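Local coordinates for protein putative transporter (Clostridium difficile 630, PDB 3LV9) that is of unknown exact function but, as the paired CBS-domain part of a putative membrane transporter, probably serves as a regulatory, possibly nucleotide-binding module, at residues A[49-54]-A[76-81]; A[56-61]-A[117-122]; A[100-105]-A[129-134]; A[42-47]-A[80-85]. All blocks are in the same frame, centred on the assembly; numbering follows the deposited sequence.

Contact 1 of 4, residues A[49-54]-A[76-81]; sequences AILKEE and RDLYNQ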
loop_
_atom_site.group_PDB
_atom_site.type_symbol
_atom_site.label_atom_id
_atom_site.label_comp_id
_atom_site.label_asym_id
_atom_site.label_seq_id
_atom_site.Cartn_x
_atom_site.Cartn_y
_atom_site.Cartn_z
ATOM N N ALA A 49 6.728 12.213 -10.669
ATOM C CA ALA A 49 8.132 11.873 -10.385
ATOM C C ALA A 49 8.305 11.369 -8.943
ATOM O O ALA A 49 9.046 10.396 -8.704
ATOM C CB ALA A 49 9.055 13.038 -10.656
ATOM N N ILE A 50 7.612 11.999 -7.986
ATOM C CA ILE A 50 7.725 11.559 -6.596
ATOM C C ILE A 50 6.924 10.283 -6.356
ATOM O O ILE A 50 7.463 9.385 -5.743
ATOM C CB ILE A 50 7.494 12.687 -5.494
ATOM C CG1 ILE A 50 6.041 12.838 -5.073
ATOM C CG2 ILE A 50 8.051 14.084 -5.922
ATOM C CD1 ILE A 50 5.727 14.367 -4.579
ATOM N N LEU A 51 5.697 10.136 -6.867
ATOM C CA LEU A 51 4.993 8.826 -6.743
ATOM C C LEU A 51 5.815 7.658 -7.275
ATOM O O LEU A 51 5.818 6.577 -6.689
ATOM C CB LEU A 51 3.620 8.787 -7.435
ATOM C CG LEU A 51 2.622 9.893 -7.090
ATOM C CD1 LEU A 51 1.169 9.500 -7.192
ATOM C CD2 LEU A 51 2.915 10.467 -5.736
ATOM N N LYS A 52 6.509 7.870 -8.380
ATOM C CA LYS A 52 7.328 6.823 -8.978
ATOM C C LYS A 52 8.514 6.419 -8.080
ATOM O O LYS A 52 8.741 5.246 -7.857
ATOM C CB LYS A 52 7.842 7.284 -10.331
ATOM C CG LYS A 52 8.311 6.166 -11.213
ATOM C CD LYS A 52 9.580 6.506 -12.020
ATOM C CE LYS A 52 10.157 5.246 -12.703
ATOM N NZ LYS A 52 11.640 5.322 -12.923
ATOM N N GLU A 53 9.256 7.392 -7.569
ATOM C CA GLU A 53 10.449 7.150 -6.740
ATOM C C GLU A 53 10.119 6.557 -5.378
ATOM O O GLU A 53 10.775 5.624 -4.916
ATOM C CB GLU A 53 11.158 8.485 -6.520
ATOM C CG GLU A 53 12.475 8.441 -5.753
ATOM C CD GLU A 53 12.716 9.712 -4.902
ATOM O OE1 GLU A 53 11.726 10.455 -4.660
ATOM O OE2 GLU A 53 13.888 9.954 -4.470
ATOM N N GLU A 54 9.112 7.142 -4.735
ATOM C CA GLU A 54 8.632 6.727 -3.411
ATOM C C GLU A 54 7.736 5.489 -3.484
ATOM O O GLU A 54 6.951 5.338 -4.403
ATOM C CB GLU A 54 7.837 7.878 -2.801
ATOM C CG GLU A 54 8.665 9.094 -2.463
ATOM C CD GLU A 54 9.429 8.904 -1.194
ATOM O OE1 GLU A 54 8.818 8.359 -0.240
ATOM O OE2 GLU A 54 10.633 9.285 -1.146
ATOM N N ARG A 76 -4.007 5.742 -6.418
ATOM C CA ARG A 76 -4.821 5.181 -7.504
ATOM C C ARG A 76 -5.734 6.213 -8.090
ATOM O O ARG A 76 -5.961 6.268 -9.317
ATOM C CB ARG A 76 -5.692 4.032 -7.017
ATOM C CG ARG A 76 -5.047 2.726 -7.249
ATOM C CD ARG A 76 -6.005 1.585 -7.054
ATOM N NE ARG A 76 -6.595 1.549 -5.728
ATOM C CZ ARG A 76 -6.122 0.868 -4.675
ATOM N NH1 ARG A 76 -6.793 0.920 -3.525
ATOM N NH2 ARG A 76 -4.998 0.141 -4.742
ATOM N N ASP A 77 -6.311 6.976 -7.181
ATOM C CA ASP A 77 -7.089 8.142 -7.524
ATOM C C ASP A 77 -6.286 9.158 -8.352
ATOM O O ASP A 77 -6.787 9.649 -9.351
ATOM C CB ASP A 77 -7.594 8.818 -6.256
ATOM C CG ASP A 77 -8.301 7.882 -5.329
ATOM O OD1 ASP A 77 -8.581 6.733 -5.707
ATOM O OD2 ASP A 77 -8.571 8.320 -4.199
ATOM N N LEU A 78 -5.063 9.476 -7.945
ATOM C CA LEU A 78 -4.238 10.410 -8.698
ATOM C C LEU A 78 -4.053 9.891 -10.130
ATOM O O LEU A 78 -4.203 10.631 -11.128
ATOM C CB LEU A 78 -2.850 10.600 -8.060
ATOM C CG LEU A 78 -2.565 11.704 -7.027
ATOM C CD1 LEU A 78 -1.185 11.508 -6.383
ATOM C CD2 LEU A 78 -2.615 13.084 -7.573
ATOM N N TYR A 79 -3.690 8.616 -10.231
ATOM C CA TYR A 79 -3.314 8.026 -11.520
ATOM C C TYR A 79 -4.574 7.931 -12.383
ATOM O O TYR A 79 -4.538 8.277 -13.567
ATOM C CB TYR A 79 -2.677 6.646 -11.336
ATOM C CG TYR A 79 -1.204 6.574 -10.911
ATOM C CD1 TYR A 79 -0.289 7.519 -11.326
ATOM C CD2 TYR A 79 -0.719 5.505 -10.154
ATOM C CE1 TYR A 79 1.040 7.429 -10.995
ATOM C CE2 TYR A 79 0.622 5.416 -9.823
ATOM C CZ TYR A 79 1.483 6.395 -10.251
ATOM O OH TYR A 79 2.814 6.386 -9.956
ATOM N N ASN A 80 -5.697 7.519 -11.811
ATOM C CA ASN A 80 -6.941 7.495 -12.594
ATOM C C ASN A 80 -7.346 8.888 -13.115
ATOM O O ASN A 80 -7.867 8.988 -14.232
ATOM C CB ASN A 80 -8.104 6.891 -11.795
ATOM C CG ASN A 80 -7.978 5.363 -11.615
ATOM O OD1 ASN A 80 -7.336 4.691 -12.419
ATOM N ND2 ASN A 80 -8.589 4.827 -10.548
ATOM N N GLN A 81 -7.098 9.959 -12.356
ATOM C CA GLN A 81 -7.396 11.297 -12.881
ATOM C C GLN A 81 -6.549 11.565 -14.095
ATOM O O GLN A 81 -7.029 12.040 -15.100
ATOM C CB GLN A 81 -7.133 12.391 -11.846
ATOM C CG GLN A 81 -8.259 12.608 -10.889
ATOM C CD GLN A 81 -8.073 13.856 -10.021
ATOM O OE1 GLN A 81 -6.943 14.368 -9.838
ATOM N NE2 GLN A 81 -9.195 14.362 -9.486
#

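Contact 2 of 4, residues A[56-61]-A[117-122]; sequences VTRYPV and KLQLAI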
loop_
_atom_site.group_PDB
_atom_site.type_symbol
_atom_site.label_atom_id
_atom_site.label_comp_id
_atom_site.label_asym_id
_atom_site.label_seq_id
_atom_site.Cartn_x
_atom_site.Cartn_y
_atom_site.Cartn_z
ATOM N N VAL A 56 5.001 4.325 -2.076
ATOM C CA VAL A 56 4.035 4.701 -1.040
ATOM C C VAL A 56 2.654 4.935 -1.655
ATOM O O VAL A 56 2.562 5.366 -2.802
ATOM C CB VAL A 56 4.609 5.975 -0.338
ATOM C CG1 VAL A 56 3.573 6.770 0.439
ATOM C CG2 VAL A 56 5.815 5.560 0.534
ATOM N N THR A 57 1.599 4.683 -0.893
ATOM C CA THR A 57 0.242 4.611 -1.440
ATOM C C THR A 57 -0.639 5.792 -1.099
ATOM O O THR A 57 -1.577 6.106 -1.851
ATOM C CB THR A 57 -0.485 3.300 -0.973
ATOM O OG1 THR A 57 -0.392 2.311 -2.003
ATOM C CG2 THR A 57 -1.948 3.506 -0.756
ATOM N N ARG A 58 -0.353 6.427 0.040
ATOM C CA ARG A 58 -1.183 7.533 0.534
ATOM C C ARG A 58 -0.313 8.769 0.833
ATOM O O ARG A 58 0.659 8.691 1.588
ATOM C CB ARG A 58 -1.989 7.092 1.768
ATOM C CG ARG A 58 -3.171 6.134 1.459
ATOM C CD ARG A 58 -3.938 5.625 2.728
ATOM N NE ARG A 58 -5.110 4.808 2.379
ATOM C CZ ARG A 58 -5.142 3.476 2.395
ATOM N NH1 ARG A 58 -4.079 2.777 2.776
ATOM N NH2 ARG A 58 -6.243 2.833 2.030
ATOM N N TYR A 59 -0.653 9.904 0.225
ATOM C CA TYR A 59 0.145 11.096 0.407
ATOM C C TYR A 59 -0.690 12.211 0.966
ATOM O O TYR A 59 -1.742 12.545 0.437
ATOM C CB TYR A 59 0.765 11.564 -0.884
ATOM C CG TYR A 59 1.852 10.679 -1.458
ATOM C CD1 TYR A 59 3.216 11.011 -1.294
ATOM C CD2 TYR A 59 1.540 9.553 -2.199
ATOM C CE1 TYR A 59 4.236 10.212 -1.841
ATOM C CE2 TYR A 59 2.565 8.727 -2.756
ATOM C CZ TYR A 59 3.900 9.082 -2.575
ATOM O OH TYR A 59 4.919 8.296 -3.103
ATOM N N PRO A 60 -0.197 12.827 2.024
ATOM C CA PRO A 60 -0.738 14.073 2.451
ATOM C C PRO A 60 -0.559 15.170 1.415
ATOM O O PRO A 60 0.398 15.149 0.688
ATOM C CB PRO A 60 0.050 14.387 3.709
ATOM C CG PRO A 60 1.351 13.716 3.510
ATOM C CD PRO A 60 1.097 12.523 2.654
ATOM N N VAL A 61 -1.526 16.090 1.373
ATOM C CA VAL A 61 -1.529 17.231 0.532
ATOM C C VAL A 61 -1.411 18.455 1.469
ATOM O O VAL A 61 -2.132 18.554 2.492
ATOM C CB VAL A 61 -2.845 17.290 -0.262
ATOM C CG1 VAL A 61 -2.977 18.584 -0.995
ATOM C CG2 VAL A 61 -2.940 16.121 -1.215
ATOM N N LYS A 117 -11.941 5.288 11.545
ATOM C CA LYS A 117 -12.042 4.572 10.270
ATOM C C LYS A 117 -11.093 5.092 9.164
ATOM O O LYS A 117 -11.395 5.021 7.975
ATOM C CB LYS A 117 -13.504 4.569 9.788
ATOM N N LEU A 118 -9.917 5.545 9.572
ATOM C CA LEU A 118 -8.923 6.133 8.662
ATOM C C LEU A 118 -7.655 5.278 8.712
ATOM O O LEU A 118 -7.540 4.409 9.586
ATOM C CB LEU A 118 -8.651 7.598 9.061
ATOM C CG LEU A 118 -9.635 8.642 8.503
ATOM C CD1 LEU A 118 -11.004 8.574 9.139
ATOM C CD2 LEU A 118 -9.111 10.031 8.678
ATOM N N GLN A 119 -6.738 5.473 7.765
ATOM C CA GLN A 119 -5.494 4.689 7.720
ATOM C C GLN A 119 -4.223 5.525 7.954
ATOM O O GLN A 119 -3.119 4.989 7.957
ATOM C CB GLN A 119 -5.376 3.971 6.371
ATOM C CG GLN A 119 -6.593 3.094 5.920
ATOM C CD GLN A 119 -7.057 2.051 6.969
ATOM O OE1 GLN A 119 -7.082 2.331 8.177
ATOM N NE2 GLN A 119 -7.469 0.856 6.498
ATOM N N LEU A 120 -4.396 6.828 8.166
ATOM C CA LEU A 120 -3.308 7.782 8.124
ATOM C C LEU A 120 -3.530 8.904 9.111
ATOM O O LEU A 120 -4.567 9.559 9.071
ATOM C CB LEU A 120 -3.224 8.410 6.719
ATOM C CG LEU A 120 -1.812 8.882 6.397
ATOM C CD1 LEU A 120 -0.964 7.629 6.363
ATOM C CD2 LEU A 120 -1.673 9.652 5.078
ATOM N N ALA A 121 -2.527 9.157 9.950
ATOM C CA ALA A 121 -2.601 10.229 10.956
ATOM C C ALA A 121 -1.472 11.239 10.792
ATOM O O ALA A 121 -0.298 10.878 10.569
ATOM C CB ALA A 121 -2.615 9.651 12.372
ATOM N N ILE A 122 -1.839 12.508 10.819
ATOM C CA ILE A 122 -0.843 13.538 10.946
ATOM C C ILE A 122 -0.509 13.655 12.403
ATOM O O ILE A 122 -1.406 13.777 13.224
ATOM C CB ILE A 122 -1.334 14.869 10.458
ATOM C CG1 ILE A 122 -1.461 14.797 8.951
ATOM C CG2 ILE A 122 -0.304 15.940 10.802
ATOM C CD1 ILE A 122 -2.500 15.697 8.475
#

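Contact 3 of 4, residues A[100-105]-A[129-134]; sequences ISENLT and GTSGVV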
loop_
_atom_site.group_PDB
_atom_site.type_symbol
_atom_site.label_atom_id
_atom_site.label_comp_id
_atom_site.label_asym_id
_atom_site.label_seq_id
_atom_site.Cartn_x
_atom_site.Cartn_y
_atom_site.Cartn_z
ATOM N N ILE A 100 -3.104 13.544 15.614
ATOM C CA ILE A 100 -2.835 13.028 16.943
ATOM C C ILE A 100 -1.556 13.651 17.488
ATOM O O ILE A 100 -0.668 14.043 16.741
ATOM C CB ILE A 100 -2.699 11.493 16.942
ATOM C CG1 ILE A 100 -1.649 11.030 15.939
ATOM C CG2 ILE A 100 -3.961 10.863 16.518
ATOM C CD1 ILE A 100 -1.074 9.710 16.308
ATOM N N SER A 101 -1.474 13.728 18.802
ATOM C CA SER A 101 -0.292 14.263 19.490
ATOM C C SER A 101 0.839 13.265 19.485
ATOM O O SER A 101 0.605 12.052 19.573
ATOM C CB SER A 101 -0.575 14.602 20.946
ATOM O OG SER A 101 0.651 14.890 21.583
ATOM N N GLU A 102 2.053 13.801 19.438
ATOM C CA GLU A 102 3.269 12.979 19.409
ATOM C C GLU A 102 3.522 12.223 20.750
ATOM O O GLU A 102 4.345 11.329 20.810
ATOM C CB GLU A 102 4.506 13.841 19.001
ATOM C CG GLU A 102 5.031 14.833 20.070
ATOM C CD GLU A 102 6.189 15.731 19.582
ATOM O OE1 GLU A 102 6.524 15.735 18.355
ATOM O OE2 GLU A 102 6.752 16.452 20.447
ATOM N N ASN A 103 2.816 12.624 21.805
ATOM C CA ASN A 103 2.884 11.994 23.136
ATOM C C ASN A 103 1.778 10.953 23.317
ATOM O O ASN A 103 1.686 10.326 24.367
ATOM C CB ASN A 103 2.734 13.081 24.212
ATOM C CG ASN A 103 3.796 14.165 24.086
ATOM O OD1 ASN A 103 4.947 13.860 23.738
ATOM N ND2 ASN A 103 3.417 15.440 24.343
ATOM N N LEU A 104 0.907 10.783 22.327
ATOM C CA LEU A 104 -0.015 9.658 22.403
ATOM C C LEU A 104 0.789 8.390 22.344
ATOM O O LEU A 104 1.734 8.297 21.565
ATOM C CB LEU A 104 -0.982 9.659 21.242
ATOM C CG LEU A 104 -2.203 8.815 21.524
ATOM C CD1 LEU A 104 -2.834 9.290 22.839
ATOM C CD2 LEU A 104 -3.214 8.868 20.313
ATOM N N THR A 105 0.435 7.413 23.173
ATOM C CA THR A 105 1.125 6.114 23.152
ATOM C C THR A 105 0.639 5.296 21.963
ATOM O O THR A 105 -0.491 5.457 21.498
ATOM C CB THR A 105 0.863 5.318 24.440
ATOM O OG1 THR A 105 -0.534 5.318 24.705
ATOM C CG2 THR A 105 1.585 5.943 25.655
ATOM N N GLY A 129 2.214 22.256 15.388
ATOM C CA GLY A 129 2.868 22.124 14.093
ATOM C C GLY A 129 2.895 20.667 13.730
ATOM O O GLY A 129 2.679 19.811 14.568
ATOM N N THR A 130 3.195 20.383 12.475
ATOM C CA THR A 130 3.280 19.012 12.023
ATOM C C THR A 130 4.616 18.446 12.477
ATOM O O THR A 130 5.659 18.960 12.059
ATOM C CB THR A 130 3.222 18.924 10.506
ATOM O OG1 THR A 130 1.876 19.189 10.085
ATOM C CG2 THR A 130 3.674 17.524 10.030
ATOM N N SER A 131 4.602 17.406 13.313
ATOM C CA SER A 131 5.874 16.782 13.665
ATOM C C SER A 131 6.107 15.526 12.858
ATOM O O SER A 131 7.245 15.064 12.757
ATOM C CB SER A 131 5.979 16.517 15.158
ATOM O OG SER A 131 5.437 15.282 15.465
ATOM N N GLY A 132 5.060 14.983 12.238
ATOM C CA GLY A 132 5.298 13.883 11.311
ATOM C C GLY A 132 4.026 13.203 10.866
ATOM O O GLY A 132 2.969 13.763 10.944
ATOM N N VAL A 133 4.171 11.998 10.351
ATOM C CA VAL A 133 3.042 11.267 9.805
ATOM C C VAL A 133 3.229 9.793 10.142
ATOM O O VAL A 133 4.372 9.313 10.272
ATOM C CB VAL A 133 2.907 11.476 8.269
ATOM C CG1 VAL A 133 4.084 10.841 7.529
ATOM C CG2 VAL A 133 1.564 10.908 7.741
ATOM N N VAL A 134 2.119 9.094 10.320
ATOM C CA VAL A 134 2.142 7.682 10.717
ATOM C C VAL A 134 0.912 6.993 10.163
ATOM O O VAL A 134 -0.179 7.590 10.059
ATOM C CB VAL A 134 2.187 7.493 12.269
ATOM C CG1 VAL A 134 0.895 7.929 12.898
ATOM C CG2 VAL A 134 2.439 6.091 12.606
#

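Contact 4 of 4, residues A[42-47]-A[80-85]; sequences DSEEKI and NQKINE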
loop_
_atom_site.group_PDB
_atom_site.type_symbol
_atom_site.label_atom_id
_atom_site.label_comp_id
_atom_site.label_asym_id
_atom_site.label_seq_id
_atom_site.Cartn_x
_atom_site.Cartn_y
_atom_site.Cartn_z
ATOM N N ASP A 42 2.148 22.002 -6.676
ATOM C CA ASP A 42 3.140 21.195 -7.422
ATOM C C ASP A 42 2.667 20.928 -8.845
ATOM O O ASP A 42 1.451 20.777 -9.085
ATOM C CB ASP A 42 3.330 19.848 -6.771
ATOM C CG ASP A 42 4.159 19.907 -5.505
ATOM O OD1 ASP A 42 4.863 20.921 -5.240
ATOM O OD2 ASP A 42 4.124 18.892 -4.792
ATOM N N SER A 43 3.606 20.842 -9.788
ATOM C CA SER A 43 3.263 20.519 -11.143
ATOM C C SER A 43 2.921 19.069 -11.169
ATOM O O SER A 43 3.277 18.309 -10.252
ATOM C CB SER A 43 4.439 20.764 -12.065
ATOM O OG SER A 43 5.481 19.869 -11.768
ATOM N N GLU A 44 2.235 18.682 -12.220
ATOM C CA GLU A 44 1.849 17.289 -12.407
ATOM C C GLU A 44 3.078 16.431 -12.672
ATOM O O GLU A 44 3.177 15.288 -12.200
ATOM C CB GLU A 44 0.769 17.169 -13.511
ATOM C CG GLU A 44 -0.561 17.737 -12.984
ATOM C CD GLU A 44 -1.740 17.829 -13.973
ATOM O OE1 GLU A 44 -1.908 16.935 -14.820
ATOM O OE2 GLU A 44 -2.528 18.795 -13.789
ATOM N N GLU A 45 4.055 17.003 -13.366
ATOM C CA GLU A 45 5.295 16.285 -13.616
ATOM C C GLU A 45 5.962 15.921 -12.285
ATOM O O GLU A 45 6.412 14.788 -12.073
ATOM C CB GLU A 45 6.228 17.153 -14.475
ATOM C CG GLU A 45 5.818 17.235 -15.947
ATOM C CD GLU A 45 5.921 15.844 -16.581
ATOM O OE1 GLU A 45 7.087 15.399 -16.784
ATOM O OE2 GLU A 45 4.858 15.170 -16.792
ATOM N N LYS A 46 6.026 16.884 -11.379
ATOM C CA LYS A 46 6.687 16.676 -10.094
ATOM C C LYS A 46 6.006 15.591 -9.305
ATOM O O LYS A 46 6.675 14.755 -8.720
ATOM C CB LYS A 46 6.686 17.967 -9.292
ATOM C CG LYS A 46 7.134 17.806 -7.830
ATOM C CD LYS A 46 7.435 19.179 -7.252
ATOM C CE LYS A 46 7.699 19.147 -5.733
ATOM N NZ LYS A 46 7.696 20.561 -5.068
ATOM N N ILE A 47 4.678 15.586 -9.325
ATOM C CA ILE A 47 3.881 14.608 -8.588
ATOM C C ILE A 47 4.164 13.189 -9.088
ATOM O O ILE A 47 4.470 12.296 -8.315
ATOM C CB ILE A 47 2.376 14.927 -8.703
ATOM C CG1 ILE A 47 2.065 16.220 -7.941
ATOM C CG2 ILE A 47 1.523 13.773 -8.233
ATOM C CD1 ILE A 47 0.579 16.701 -8.086
ATOM N N ASN A 80 -5.697 7.519 -11.811
ATOM C CA ASN A 80 -6.941 7.495 -12.594
ATOM C C ASN A 80 -7.346 8.888 -13.115
ATOM O O ASN A 80 -7.867 8.988 -14.232
ATOM C CB ASN A 80 -8.104 6.891 -11.795
ATOM C CG ASN A 80 -7.978 5.363 -11.615
ATOM O OD1 ASN A 80 -7.336 4.691 -12.419
ATOM N ND2 ASN A 80 -8.589 4.827 -10.548
ATOM N N GLN A 81 -7.098 9.959 -12.356
ATOM C CA GLN A 81 -7.396 11.297 -12.881
ATOM C C GLN A 81 -6.549 11.565 -14.095
ATOM O O GLN A 81 -7.029 12.040 -15.100
ATOM C CB GLN A 81 -7.133 12.391 -11.846
ATOM C CG GLN A 81 -8.259 12.608 -10.889
ATOM C CD GLN A 81 -8.073 13.856 -10.021
ATOM O OE1 GLN A 81 -6.943 14.368 -9.838
ATOM N NE2 GLN A 81 -9.195 14.362 -9.486
ATOM N N LYS A 82 -5.274 11.247 -14.001
ATOM C CA LYS A 82 -4.339 11.681 -15.016
ATOM C C LYS A 82 -4.557 10.890 -16.284
ATOM O O LYS A 82 -4.466 11.423 -17.389
ATOM C CB LYS A 82 -2.895 11.495 -14.547
ATOM C CG LYS A 82 -1.844 11.956 -15.555
ATOM C CD LYS A 82 -1.759 13.471 -15.638
ATOM C CE LYS A 82 -0.717 13.926 -16.637
ATOM N NZ LYS A 82 -0.887 15.400 -16.924
ATOM N N ILE A 83 -4.824 9.612 -16.113
ATOM C CA ILE A 83 -5.040 8.734 -17.230
ATOM C C ILE A 83 -6.345 9.090 -17.923
ATOM O O ILE A 83 -6.383 9.235 -19.139
ATOM C CB ILE A 83 -5.172 7.251 -16.810
ATOM C CG1 ILE A 83 -3.839 6.671 -16.335
ATOM C CG2 ILE A 83 -5.726 6.424 -17.998
ATOM C CD1 ILE A 83 -3.962 5.251 -15.766
ATOM N N ASN A 84 -7.416 9.213 -17.149
ATOM C CA ASN A 84 -8.724 9.450 -17.743
ATOM C C ASN A 84 -8.860 10.870 -18.351
ATOM O O ASN A 84 -9.396 11.014 -19.461
ATOM C CB ASN A 84 -9.820 9.152 -16.717
ATOM C CG ASN A 84 -9.771 7.676 -16.204
ATOM O OD1 ASN A 84 -8.967 6.830 -16.676
ATOM N ND2 ASN A 84 -10.644 7.373 -15.230
ATOM N N GLU A 85 -8.317 11.894 -17.671
ATOM C CA GLU A 85 -8.495 13.302 -18.111
ATOM C C GLU A 85 -7.265 14.125 -18.471
ATOM O O GLU A 85 -7.397 15.252 -18.896
ATOM C CB GLU A 85 -9.256 14.025 -17.025
ATOM C CG GLU A 85 -10.433 13.180 -16.541
ATOM C CD GLU A 85 -11.370 13.965 -15.684
ATOM O OE1 GLU A 85 -11.169 13.932 -14.425
ATOM O OE2 GLU A 85 -12.271 14.628 -16.278
#

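Contact 1 of 4, residues A[49-54]-A[76-81]
The two helices of the first CBS motif, 44-53 and 75-85, pack here through Leu51 on one and Leu78 and Tyr79 on the other. They cross steeply, nearer antiparallel than parallel, with 133° between the N-to-C directions of the short segments and a closest axis approach of 12.1 Å. At this spacing the contact is made by side chains, and Leu51 and Leu78, whose CA atoms lie 9.6 Å apart, both point into the gap. The Leu51 methyl CD1 reaches the CD1 methyl of Leu78. The modelled separation of the two methyls is too short to be trusted, so the pair is simply an apolar contact in the buried layer, doubtful in detail. Tyr79 comes in beside it. Its CG stands anti to the carbonyl carbon (chi1 -79°), which carries the ring across to helix 44-53 until OH lies 3.6 Å from Leu51 CB and CZ lies 4.3 Å from the same carbon. Leu51 CB sits obliquely to the ring. The phenol oxygen finds its polar partner across the dimer interface, in a hydrogen bond with Glu141 of the second subunit, so one side chain lines the interhelical seam with its ring and serves the interface with its hydroxyl. Leu51 also touches Tyr59 of strand 58-62. Leu78 packs on Ile47 of helix 44-53 and on Ile88 of the following loop. An apolar seam between two helices lying beside a small sheet is the arrangement of the CBS fold, whose beta-alpha-beta-beta-alpha order is followed here by strand 38-39, helix 44-53, strands 58-62 and 69-74, and helix 75-85.

Contact 2 of 4, residues A[56-61]-A[117-122]
This is a sheet-to-sheet contact in the middle of the chain, where strand 58-62 of the first CBS motif faces strand 120-124 of the second. The backbones are not paired: the nearest CA atoms, those of Arg58 and Leu120, are 7.9 Å apart, and side chains fill the space between. Arg58 takes part in both close pairs. It is modelled in two conformers, and what follows holds for one of them, so the contact of its tip may be made only part of the time. In this conformer the chain is extended from CG to NE, which carries the guanidinium to Gln119, whose CG lies over one of its faces, 3.8 Å from Arg58 CZ and above the centre of the group. Gln119 CB stands 4.0 Å from Arg58 NH1. The approach is thus one of methylene groups to a planar cation. Gln119 CG stands anti to its carbonyl carbon (chi1 -53°) and the chain then bends at chi2, which lays the CB-CG portion against the arginine. Nearer the backbone, Arg58 CB meets the CD2 methyl of Leu120 at 4.2 Å, and this buried leucine carries the contact inward from the polar end. Arg76 of the second subunit packs on both Arg58 and Gln119, so the polar end of the contact also lies at the interface with that subunit. Around it, Arg58 touches Phe72 of strand 69-74, Leu120 touches Thr135 of strand 130-135, and just ahead of strand 120-124 a Schellman motif at Lys117 ends helix 106-116.

Contact 3 of 4, residues A[100-105]-A[129-134]
Glu102 OE1 accepts a hydrogen bond from Ser131 OG at 3.1 Å, joining the turn after strand 98-101 to strand 130-135 in the second CBS motif. The two strands are not neighbours: strand 120-124 lies between them in the mixed sheet, and both side chains touch its Val123. The hydroxyl meets the carboxylate on its anti side, 17° out of plane. Glu102 CG sits between the backbone N and the carbonyl carbon (chi1 73°) and the chain is straight beyond it, so the extended side chain carries the carboxylate toward Ser131 across the middle strand. Ser131 CB also comes within 3.3 Å of Glu102 OE1. Ser131 lies in a classic beta bulge, where it and Gly132 both face Val123; the backbone angles of Gly132 would jam a side chain against the preceding carbonyl, which suits glycine there. Glu102, for its part, is held by its turn. Residues Ser101 to Leu104 form a type I beta turn, closed by Leu104 N to Ser101 O at 3.0 Å. Inside it Ser101 OG accepts from Asn103 N at 3.1 Å, nearly straight at 171°, which makes an ST turn. Asn103 ND2 bonds to Glu126, and the backbone of Glu102 pairs with Val124 and Arg26. Deeper in the sheet, the two strands flanking 120-124 meet through apolar atoms, both from buried residues: Ile100 CD1 touches Val134 CG1 at 4.3 Å.

Contact 4 of 4, residues A[42-47]-A[80-85]
Lys82, in the last turn of helix 75-85, reaches across to Glu44 in the first turn of helix 44-53. Its CB points toward the other helix, and CG stands anti to the backbone N (chi1 -179°). A bend at chi2 then turns the chain, so that CD passes 3.6 Å from Glu44 OE1 and CE 3.7 Å from the same oxygen. At the tip, NZ forms a salt bridge with Glu44 OE1 at 2.8 Å. The ammonium comes to the carboxylate on its anti side, 23° out of plane, while Glu44 extends beyond CG to meet it. Each charged end has another partner: Lys82 NZ also bonds to Asn86, and Glu44 OE2 has a weak hydrogen bond from Ile88 N, so Asn86 and Ile88, just after helix 75-85, also meet the pair. Val144 of the second subunit packs on Lys82. Helix 44-53 begins at Ser43, the N-cap, whose OG accepts from Lys46 N at 3.1 Å. A carboxylate in the first turn lies near the positive end of the helix dipole, which would probably favour its charged form. The contact is thus a single, partly exposed ion pair, whose strength is probably moderated by solvent.

In the fold
Contacts 1 and 4, whose centres are about 7 Å apart, join the same two helices, 44-53 and 75-85: contact 1 is the buried, apolar part of the seam, contact 4 its charged surface end. Contact 2 lies near the centre of the chain and bridges the two CBS motifs, mixing an arginine with aliphatic groups. Contact 3 stays within the second motif, on the far side of the chain's centre from contacts 1 and 4, and pairs one hydrogen bond with one apolar touch. Strand 120-124 connects contacts 2 and 3, and Tyr59 connects contacts 1 and 2. Contacts 1, 2 and 4 all touch the second subunit; contact 3 does not.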